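Local coordinates for uncharacterized protein (Legionella pneumophila subsp. pneumophila str. Philadelphia 1, PDB 4EZI), which is of unknown function but has the alpha/beta hydrolase fold and may act as a lipase, possibly on triacylglycerols, at residues 32-43 with 100-110; 191-201 with 307-318. One frame throughout, in Å; residues are numbered along the deposited sequence. Where two conformers were deposited one is given.

Interaction 1: 32-43 with 100-110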
# COMPACT_ATOMS: atom_id res chain seq x y z
N LEU A 32 11.89 12.56 -9.60
CA LEU A 32 11.02 12.00 -10.64
C LEU A 32 10.96 12.91 -11.87
O LEU A 32 10.54 12.49 -12.94
CB LEU A 32 9.63 11.74 -10.07
CG LEU A 32 9.63 10.59 -9.06
CD1 LEU A 32 8.36 10.65 -8.23
CD2 LEU A 32 9.87 9.22 -9.70
N ASP A 33 11.38 14.15 -11.70
CA ASP A 33 11.46 15.10 -12.79
C ASP A 33 12.46 14.65 -13.87
O ASP A 33 12.44 15.17 -14.98
CB ASP A 33 11.79 16.49 -12.24
CG ASP A 33 13.15 16.57 -11.54
OD1 ASP A 33 13.60 15.57 -10.94
OD2 ASP A 33 13.77 17.67 -11.60
N THR A 34 13.32 13.68 -13.56
CA THR A 34 14.28 13.15 -14.51
C THR A 34 13.68 12.08 -15.43
O THR A 34 14.33 11.64 -16.38
CB THR A 34 15.54 12.58 -13.80
OG1 THR A 34 15.19 11.43 -13.03
CG2 THR A 34 16.20 13.61 -12.90
N LEU A 35 12.45 11.64 -15.17
CA LEU A 35 11.79 10.66 -16.04
C LEU A 35 11.28 11.36 -17.29
O LEU A 35 10.84 12.51 -17.23
CB LEU A 35 10.63 9.99 -15.30
CG LEU A 35 11.02 9.12 -14.10
CD1 LEU A 35 9.76 8.60 -13.40
CD2 LEU A 35 11.86 7.94 -14.53
N THR A 36 11.33 10.66 -18.41
CA THR A 36 10.81 11.14 -19.68
C THR A 36 9.38 10.61 -19.88
O THR A 36 9.13 9.43 -19.65
CB THR A 36 11.69 10.62 -20.84
OG1 THR A 36 13.04 11.09 -20.67
CG2 THR A 36 11.17 11.11 -22.18
N VAL A 37 8.48 11.49 -20.30
CA VAL A 37 7.09 11.10 -20.56
C VAL A 37 6.94 10.72 -22.03
O VAL A 37 7.42 11.41 -22.92
CB VAL A 37 6.06 12.21 -20.17
CG1 VAL A 37 6.28 12.65 -18.72
CG2 VAL A 37 6.12 13.42 -21.09
N HIS A 38 6.26 9.60 -22.27
CA HIS A 38 6.07 9.04 -23.62
C HIS A 38 4.61 8.84 -24.02
O HIS A 38 4.36 8.65 -25.21
CB HIS A 38 6.78 7.68 -23.74
CG HIS A 38 8.24 7.72 -23.41
ND1 HIS A 38 9.18 8.20 -24.30
CD2 HIS A 38 8.92 7.30 -22.32
CE1 HIS A 38 10.38 8.09 -23.75
NE2 HIS A 38 10.24 7.54 -22.55
N TYR A 39 3.67 8.86 -23.06
CA TYR A 39 2.27 8.46 -23.31
C TYR A 39 1.27 9.36 -22.66
O TYR A 39 1.57 9.98 -21.64
CB TYR A 39 2.03 7.05 -22.73
CG TYR A 39 2.89 6.02 -23.40
CD1 TYR A 39 2.61 5.62 -24.69
CD2 TYR A 39 3.97 5.45 -22.76
CE1 TYR A 39 3.39 4.69 -25.32
CE2 TYR A 39 4.77 4.50 -23.38
CZ TYR A 39 4.46 4.11 -24.66
OH TYR A 39 5.26 3.18 -25.30
N ASP A 40 0.09 9.42 -23.30
CA ASP A 40 -1.14 9.85 -22.63
C ASP A 40 -1.83 8.58 -22.10
O ASP A 40 -1.66 7.50 -22.67
CB ASP A 40 -2.05 10.58 -23.62
CG ASP A 40 -1.35 11.68 -24.35
OD1 ASP A 40 -0.83 12.58 -23.70
OD2 ASP A 40 -1.32 11.66 -25.61
N LEU A 41 -2.62 8.71 -21.03
CA LEU A 41 -3.35 7.55 -20.47
C LEU A 41 -4.85 7.75 -20.60
O LEU A 41 -5.34 8.89 -20.50
CB LEU A 41 -3.04 7.33 -18.98
CG LEU A 41 -1.58 7.46 -18.55
CD1 LEU A 41 -1.46 7.27 -17.04
CD2 LEU A 41 -0.72 6.45 -19.31
N GLN A 42 -5.59 6.65 -20.77
CA GLN A 42 -7.04 6.61 -20.55
C GLN A 42 -7.29 6.03 -19.16
O GLN A 42 -6.71 5.00 -18.78
CB GLN A 42 -7.72 5.76 -21.61
CG GLN A 42 -9.23 5.47 -21.36
CD GLN A 42 -10.14 6.68 -21.47
OE1 GLN A 42 -10.14 7.37 -22.48
NE2 GLN A 42 -10.97 6.91 -20.43
N LEU A 43 -8.17 6.68 -18.40
CA LEU A 43 -8.48 6.31 -17.04
C LEU A 43 -9.87 5.71 -16.91
O LEU A 43 -10.82 6.21 -17.51
CB LEU A 43 -8.42 7.55 -16.13
CG LEU A 43 -7.18 8.40 -16.12
CD1 LEU A 43 -7.29 9.52 -15.07
CD2 LEU A 43 -6.00 7.58 -15.82
N ILE A 100 1.38 11.69 -9.45
CA ILE A 100 2.75 11.24 -9.58
C ILE A 100 2.84 9.75 -9.90
O ILE A 100 3.75 9.33 -10.62
CB ILE A 100 3.58 11.60 -8.31
CG1 ILE A 100 5.06 11.51 -8.57
CG2 ILE A 100 3.14 10.78 -7.10
CD1 ILE A 100 5.58 12.57 -9.56
N TYR A 101 1.93 8.95 -9.37
CA TYR A 101 1.94 7.50 -9.61
C TYR A 101 1.61 7.19 -11.06
O TYR A 101 2.28 6.40 -11.71
CB TYR A 101 1.02 6.75 -8.64
CG TYR A 101 1.26 7.20 -7.23
CD1 TYR A 101 2.39 6.80 -6.57
CD2 TYR A 101 0.40 8.07 -6.59
CE1 TYR A 101 2.71 7.29 -5.28
CE2 TYR A 101 0.69 8.58 -5.34
CZ TYR A 101 1.84 8.19 -4.68
OH TYR A 101 2.10 8.71 -3.44
N LEU A 102 0.59 7.87 -11.58
CA LEU A 102 0.25 7.74 -13.00
C LEU A 102 1.38 8.22 -13.91
O LEU A 102 1.74 7.56 -14.89
CB LEU A 102 -1.01 8.52 -13.33
CG LEU A 102 -2.28 8.06 -12.63
CD1 LEU A 102 -3.43 8.90 -13.16
CD2 LEU A 102 -2.56 6.57 -12.87
N ALA A 103 1.97 9.36 -13.56
CA ALA A 103 2.99 9.96 -14.37
C ALA A 103 4.22 9.06 -14.47
O ALA A 103 4.78 8.87 -15.55
CB ALA A 103 3.34 11.34 -13.84
N ALA A 104 4.65 8.54 -13.33
CA ALA A 104 5.86 7.74 -13.29
C ALA A 104 5.66 6.37 -13.95
O ALA A 104 6.44 5.96 -14.79
CB ALA A 104 6.34 7.61 -11.83
N TYR A 105 4.62 5.67 -13.53
CA TYR A 105 4.40 4.30 -13.98
C TYR A 105 3.72 4.17 -15.32
O TYR A 105 3.95 3.19 -16.03
CB TYR A 105 3.60 3.52 -12.93
CG TYR A 105 4.36 3.17 -11.68
CD1 TYR A 105 5.41 2.29 -11.73
CD2 TYR A 105 4.01 3.70 -10.43
CE1 TYR A 105 6.13 1.94 -10.59
CE2 TYR A 105 4.72 3.37 -9.28
CZ TYR A 105 5.77 2.49 -9.36
OH TYR A 105 6.47 2.09 -8.23
N GLY A 106 2.84 5.12 -15.62
CA GLY A 106 2.02 5.10 -16.82
C GLY A 106 2.58 5.98 -17.91
O GLY A 106 3.06 5.49 -18.94
N ASN A 107 2.53 7.30 -17.71
CA ASN A 107 2.97 8.20 -18.78
C ASN A 107 4.42 8.04 -19.14
O ASN A 107 4.77 8.18 -20.31
CB ASN A 107 2.69 9.67 -18.46
CG ASN A 107 1.25 9.93 -18.11
OD1 ASN A 107 0.85 9.71 -16.98
ND2 ASN A 107 0.48 10.46 -19.07
N SER A 108 5.29 7.77 -18.16
CA SER A 108 6.70 7.56 -18.41
C SER A 108 7.00 6.08 -18.67
O SER A 108 7.43 5.72 -19.78
CB SER A 108 7.58 8.11 -17.27
OG SER A 108 8.93 7.82 -17.52
N ALA A 109 6.79 5.22 -17.67
CA ALA A 109 7.26 3.83 -17.82
C ALA A 109 6.46 3.03 -18.84
O ALA A 109 6.95 2.03 -19.34
CB ALA A 109 7.29 3.11 -16.45
N GLY A 110 5.24 3.47 -19.14
CA GLY A 110 4.40 2.80 -20.12
C GLY A 110 3.66 1.56 -19.66
O GLY A 110 3.24 0.76 -20.47

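Interaction 2: 191-201 with 307-318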
# COMPACT_ATOMS: atom_id res chain seq x y z
N VAL A 191 5.03 -13.38 -11.65
CA VAL A 191 5.31 -12.07 -11.10
C VAL A 191 6.74 -11.73 -11.51
O VAL A 191 7.64 -12.56 -11.34
CB VAL A 191 5.15 -12.04 -9.57
CG1 VAL A 191 5.57 -10.66 -9.01
CG2 VAL A 191 3.75 -12.42 -9.15
N SER A 192 6.95 -10.55 -12.10
CA SER A 192 8.24 -10.16 -12.68
C SER A 192 9.18 -9.47 -11.70
O SER A 192 10.38 -9.66 -11.75
CB SER A 192 8.03 -9.25 -13.91
OG SER A 192 7.10 -9.81 -14.81
N ALA A 193 8.64 -8.65 -10.80
CA ALA A 193 9.48 -7.93 -9.84
C ALA A 193 8.57 -7.30 -8.80
O ALA A 193 7.43 -6.93 -9.10
CB ALA A 193 10.31 -6.85 -10.50
N VAL A 194 9.09 -7.14 -7.59
CA VAL A 194 8.34 -6.65 -6.43
C VAL A 194 9.23 -5.64 -5.69
O VAL A 194 10.38 -5.96 -5.38
CB VAL A 194 7.93 -7.82 -5.52
CG1 VAL A 194 7.11 -7.31 -4.34
CG2 VAL A 194 7.13 -8.84 -6.32
N ALA A 195 8.70 -4.47 -5.35
CA ALA A 195 9.49 -3.43 -4.71
C ALA A 195 8.65 -2.67 -3.67
O ALA A 195 8.17 -1.56 -3.92
CB ALA A 195 10.09 -2.47 -5.74
N PRO A 196 8.45 -3.24 -2.47
CA PRO A 196 7.77 -2.52 -1.40
C PRO A 196 8.62 -1.36 -0.92
O PRO A 196 9.79 -1.54 -0.61
CB PRO A 196 7.63 -3.58 -0.30
CG PRO A 196 8.77 -4.46 -0.52
CD PRO A 196 8.91 -4.56 -2.01
N GLY A 197 8.00 -0.18 -0.82
CA GLY A 197 8.65 1.03 -0.38
C GLY A 197 8.29 1.38 1.05
O GLY A 197 7.12 1.45 1.42
N SER A 198 9.33 1.60 1.87
CA SER A 198 9.19 2.05 3.25
C SER A 198 8.07 1.32 3.99
O SER A 198 7.20 1.95 4.60
CB SER A 198 9.01 3.57 3.30
OG SER A 198 10.14 4.20 2.70
N ALA A 199 8.11 -0.00 3.94
CA ALA A 199 7.06 -0.79 4.57
C ALA A 199 7.36 -0.99 6.05
O ALA A 199 8.52 -1.02 6.47
CB ALA A 199 6.97 -2.14 3.94
N PRO A 200 6.32 -1.21 6.86
CA PRO A 200 6.51 -1.71 8.23
C PRO A 200 6.79 -3.19 8.19
O PRO A 200 6.07 -3.94 7.56
CB PRO A 200 5.17 -1.44 8.91
CG PRO A 200 4.17 -1.51 7.79
CD PRO A 200 4.90 -0.99 6.55
N TYR A 201 7.86 -3.61 8.87
CA TYR A 201 8.22 -5.00 8.99
C TYR A 201 8.37 -5.37 10.46
O TYR A 201 9.12 -4.73 11.20
CB TYR A 201 9.55 -5.33 8.30
CG TYR A 201 9.61 -5.04 6.80
CD1 TYR A 201 9.17 -5.97 5.86
CD2 TYR A 201 10.11 -3.85 6.35
CE1 TYR A 201 9.26 -5.70 4.48
CE2 TYR A 201 10.20 -3.56 4.99
CZ TYR A 201 9.75 -4.48 4.07
OH TYR A 201 9.80 -4.21 2.72
N THR A 307 8.98 -15.44 -5.21
CA THR A 307 8.89 -16.07 -6.53
C THR A 307 9.18 -15.05 -7.66
O THR A 307 8.84 -15.27 -8.82
CB THR A 307 7.50 -16.68 -6.72
OG1 THR A 307 6.52 -15.65 -6.49
CG2 THR A 307 7.29 -17.87 -5.76
N ALA A 308 9.82 -13.94 -7.29
CA ALA A 308 10.24 -12.89 -8.21
C ALA A 308 11.34 -12.09 -7.54
O ALA A 308 11.42 -12.06 -6.31
CB ALA A 308 9.08 -11.96 -8.53
N PRO A 309 12.17 -11.42 -8.34
CA PRO A 309 13.11 -10.46 -7.78
C PRO A 309 12.42 -9.47 -6.85
O PRO A 309 11.33 -8.97 -7.18
CB PRO A 309 13.66 -9.76 -9.03
CG PRO A 309 13.50 -10.75 -10.12
CD PRO A 309 12.27 -11.54 -9.81
N LEU A 310 13.09 -9.19 -5.74
CA LEU A 310 12.51 -8.43 -4.64
C LEU A 310 13.48 -7.36 -4.15
O LEU A 310 14.61 -7.68 -3.77
CB LEU A 310 12.15 -9.39 -3.50
CG LEU A 310 11.62 -8.78 -2.20
CD1 LEU A 310 10.29 -8.08 -2.44
CD2 LEU A 310 11.50 -9.88 -1.14
N LEU A 311 12.99 -6.12 -4.13
CA LEU A 311 13.75 -4.98 -3.65
C LEU A 311 13.03 -4.35 -2.46
O LEU A 311 11.93 -3.87 -2.63
CB LEU A 311 13.91 -3.92 -4.74
CG LEU A 311 14.56 -2.61 -4.30
CD1 LEU A 311 15.97 -2.80 -3.84
CD2 LEU A 311 14.48 -1.53 -5.38
N LEU A 312 13.65 -4.33 -1.28
CA LEU A 312 13.09 -3.64 -0.13
C LEU A 312 13.76 -2.27 -0.11
O LEU A 312 14.96 -2.18 0.18
CB LEU A 312 13.38 -4.41 1.17
CG LEU A 312 13.08 -5.90 1.17
CD1 LEU A 312 13.31 -6.45 2.60
CD2 LEU A 312 11.65 -6.21 0.65
N VAL A 313 13.02 -1.23 -0.45
CA VAL A 313 13.60 0.10 -0.61
C VAL A 313 12.93 1.12 0.32
O VAL A 313 11.70 1.22 0.35
CB VAL A 313 13.60 0.54 -2.10
CG1 VAL A 313 12.22 0.37 -2.77
CG2 VAL A 313 14.15 1.94 -2.25
N GLY A 314 13.75 1.88 1.03
CA GLY A 314 13.28 2.82 2.02
C GLY A 314 14.33 3.86 2.32
O GLY A 314 15.17 4.15 1.46
N THR A 315 14.30 4.39 3.54
CA THR A 315 15.21 5.42 3.97
C THR A 315 15.63 5.17 5.41
O THR A 315 14.79 4.97 6.29
CB THR A 315 14.63 6.84 3.85
OG1 THR A 315 15.56 7.76 4.45
CG2 THR A 315 13.22 6.98 4.47
N LYS A 316 16.93 5.19 5.68
CA LYS A 316 17.44 5.09 7.03
C LYS A 316 17.07 6.30 7.88
O LYS A 316 17.15 6.25 9.11
CB LYS A 316 18.97 4.84 7.04
CG LYS A 316 19.32 3.45 6.57
CD LYS A 316 20.82 3.26 6.42
CE LYS A 316 21.18 1.85 6.04
NZ LYS A 316 22.66 1.69 6.00
N GLY A 317 16.58 7.36 7.24
CA GLY A 317 16.03 8.51 7.97
C GLY A 317 14.59 8.36 8.41
O GLY A 317 14.03 9.28 8.97
N ASP A 318 13.99 7.22 8.14
CA ASP A 318 12.56 7.05 8.44
C ASP A 318 12.29 7.14 9.95
O ASP A 318 12.91 6.41 10.71
CB ASP A 318 12.07 5.70 7.92
CG ASP A 318 10.62 5.76 7.47
OD1 ASP A 318 9.77 6.22 8.27
OD2 ASP A 318 10.33 5.40 6.31
O HOH W 1 6.36 -15.57 -10.13
O HOH W 2 11.89 3.74 4.91

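Interaction 1: 32-43 with 100-110
N107 and S108, in the last turns of helix 100-108, hold the chain that passes over the helix end. The carbonyl O of N107 accepts two backbone N-H groups. H38 N lies 2.8 Å from N107 O in a fairly straight bond. Y39 N donates to the same N107 O. The N107 side chain bonds back: ND2 reaches Y39 O at 2.8 Å and also bonds F17 O. L41 lies across this amide, its CD1 3.4 Å from N107 OD1, while its CD2 rests on the backbone of G106. S108 OG is anti to its own backbone N (chi1 177°), which carries it to T36 O at 2.7 Å, above the carbonyl plane.

Packing is tightest where L32 and I100 cross at about a right angle, with L32 CD1 only 3.4 Å from I100 CG1. On the opposite flank of the helix L43 CD2 meets L102 CD1 tip to tip. The solvent side is looser. There the exposed H38 ring meets S108 O at its edge through CD2, and the Y39 ring lies obliquely by G110. A loop leading into strand 41-43 thus crosses the C-terminal part of a helix, widened to pi type at 103-108, that flanks the sheet of the alpha/beta hydrolase fold.

Interaction 2: 191-201 with 307-318
P196, in the conformer given, lays its ring against L310 and L312, with CG 3.6 Å from L312 CD2 and CD beside L310 CD1. Strand 193-197 runs parallel to strand 310-314 in the central sheet of the alpha/beta hydrolase fold. The backbones meet in two places. V194 N donates to P309 O, and V194 O accepts from L311 N at 2.9 Å. Further on, V313 N bonds P196 O, and S198 N bonds V313 O at 2.8 Å. Proline has no N-H to give, but its CD still comes 3.2 Å from L311 O.

The L310 side chain passes V194 obliquely, its CD1 3.8 Å from V194 CG1. Beyond L312 the Y201 hydroxyl closes the same patch, its OH 3.4 Å from L312 CD2. V191 CG1 packs on A308 CB at the start of the pair.

At the far end S198 lies beside D318, whose OD2 bonds H351 ND1. D318 OD1 is held by D320 N and V321 N. D318, H351 and S169 probably form a Ser-His-Asp triad. One water joins the two segments here: it accepts from T315 N, is hydrogen-bonded to S198 OG, and donates to D318 OD2 at 2.7 Å.

From the N terminus, the chain passes strand 8-17 and helix 19-27 before segment 32-43 leads into strand 41-51. Interaction 1 closes a loop of 56 residues, holding the rest of strand 41-51 and strands 57-67 and 74-80, when helix 99-108 returns to that segment. The chain then builds strands 112-116 and 162-168 before interaction 2 opens at strand 193-197. Its loop of 105 residues, largely helical, closes at strand 310-314. The two loops are in series and neither nest nor cross. The centres of interactions 1 and 2 are about 21 Å apart, and the two do not touch. Interaction 1 ties a helix to the antiparallel side of the mixed sheet. Interaction 2 joins two neighbouring strands of its parallel part.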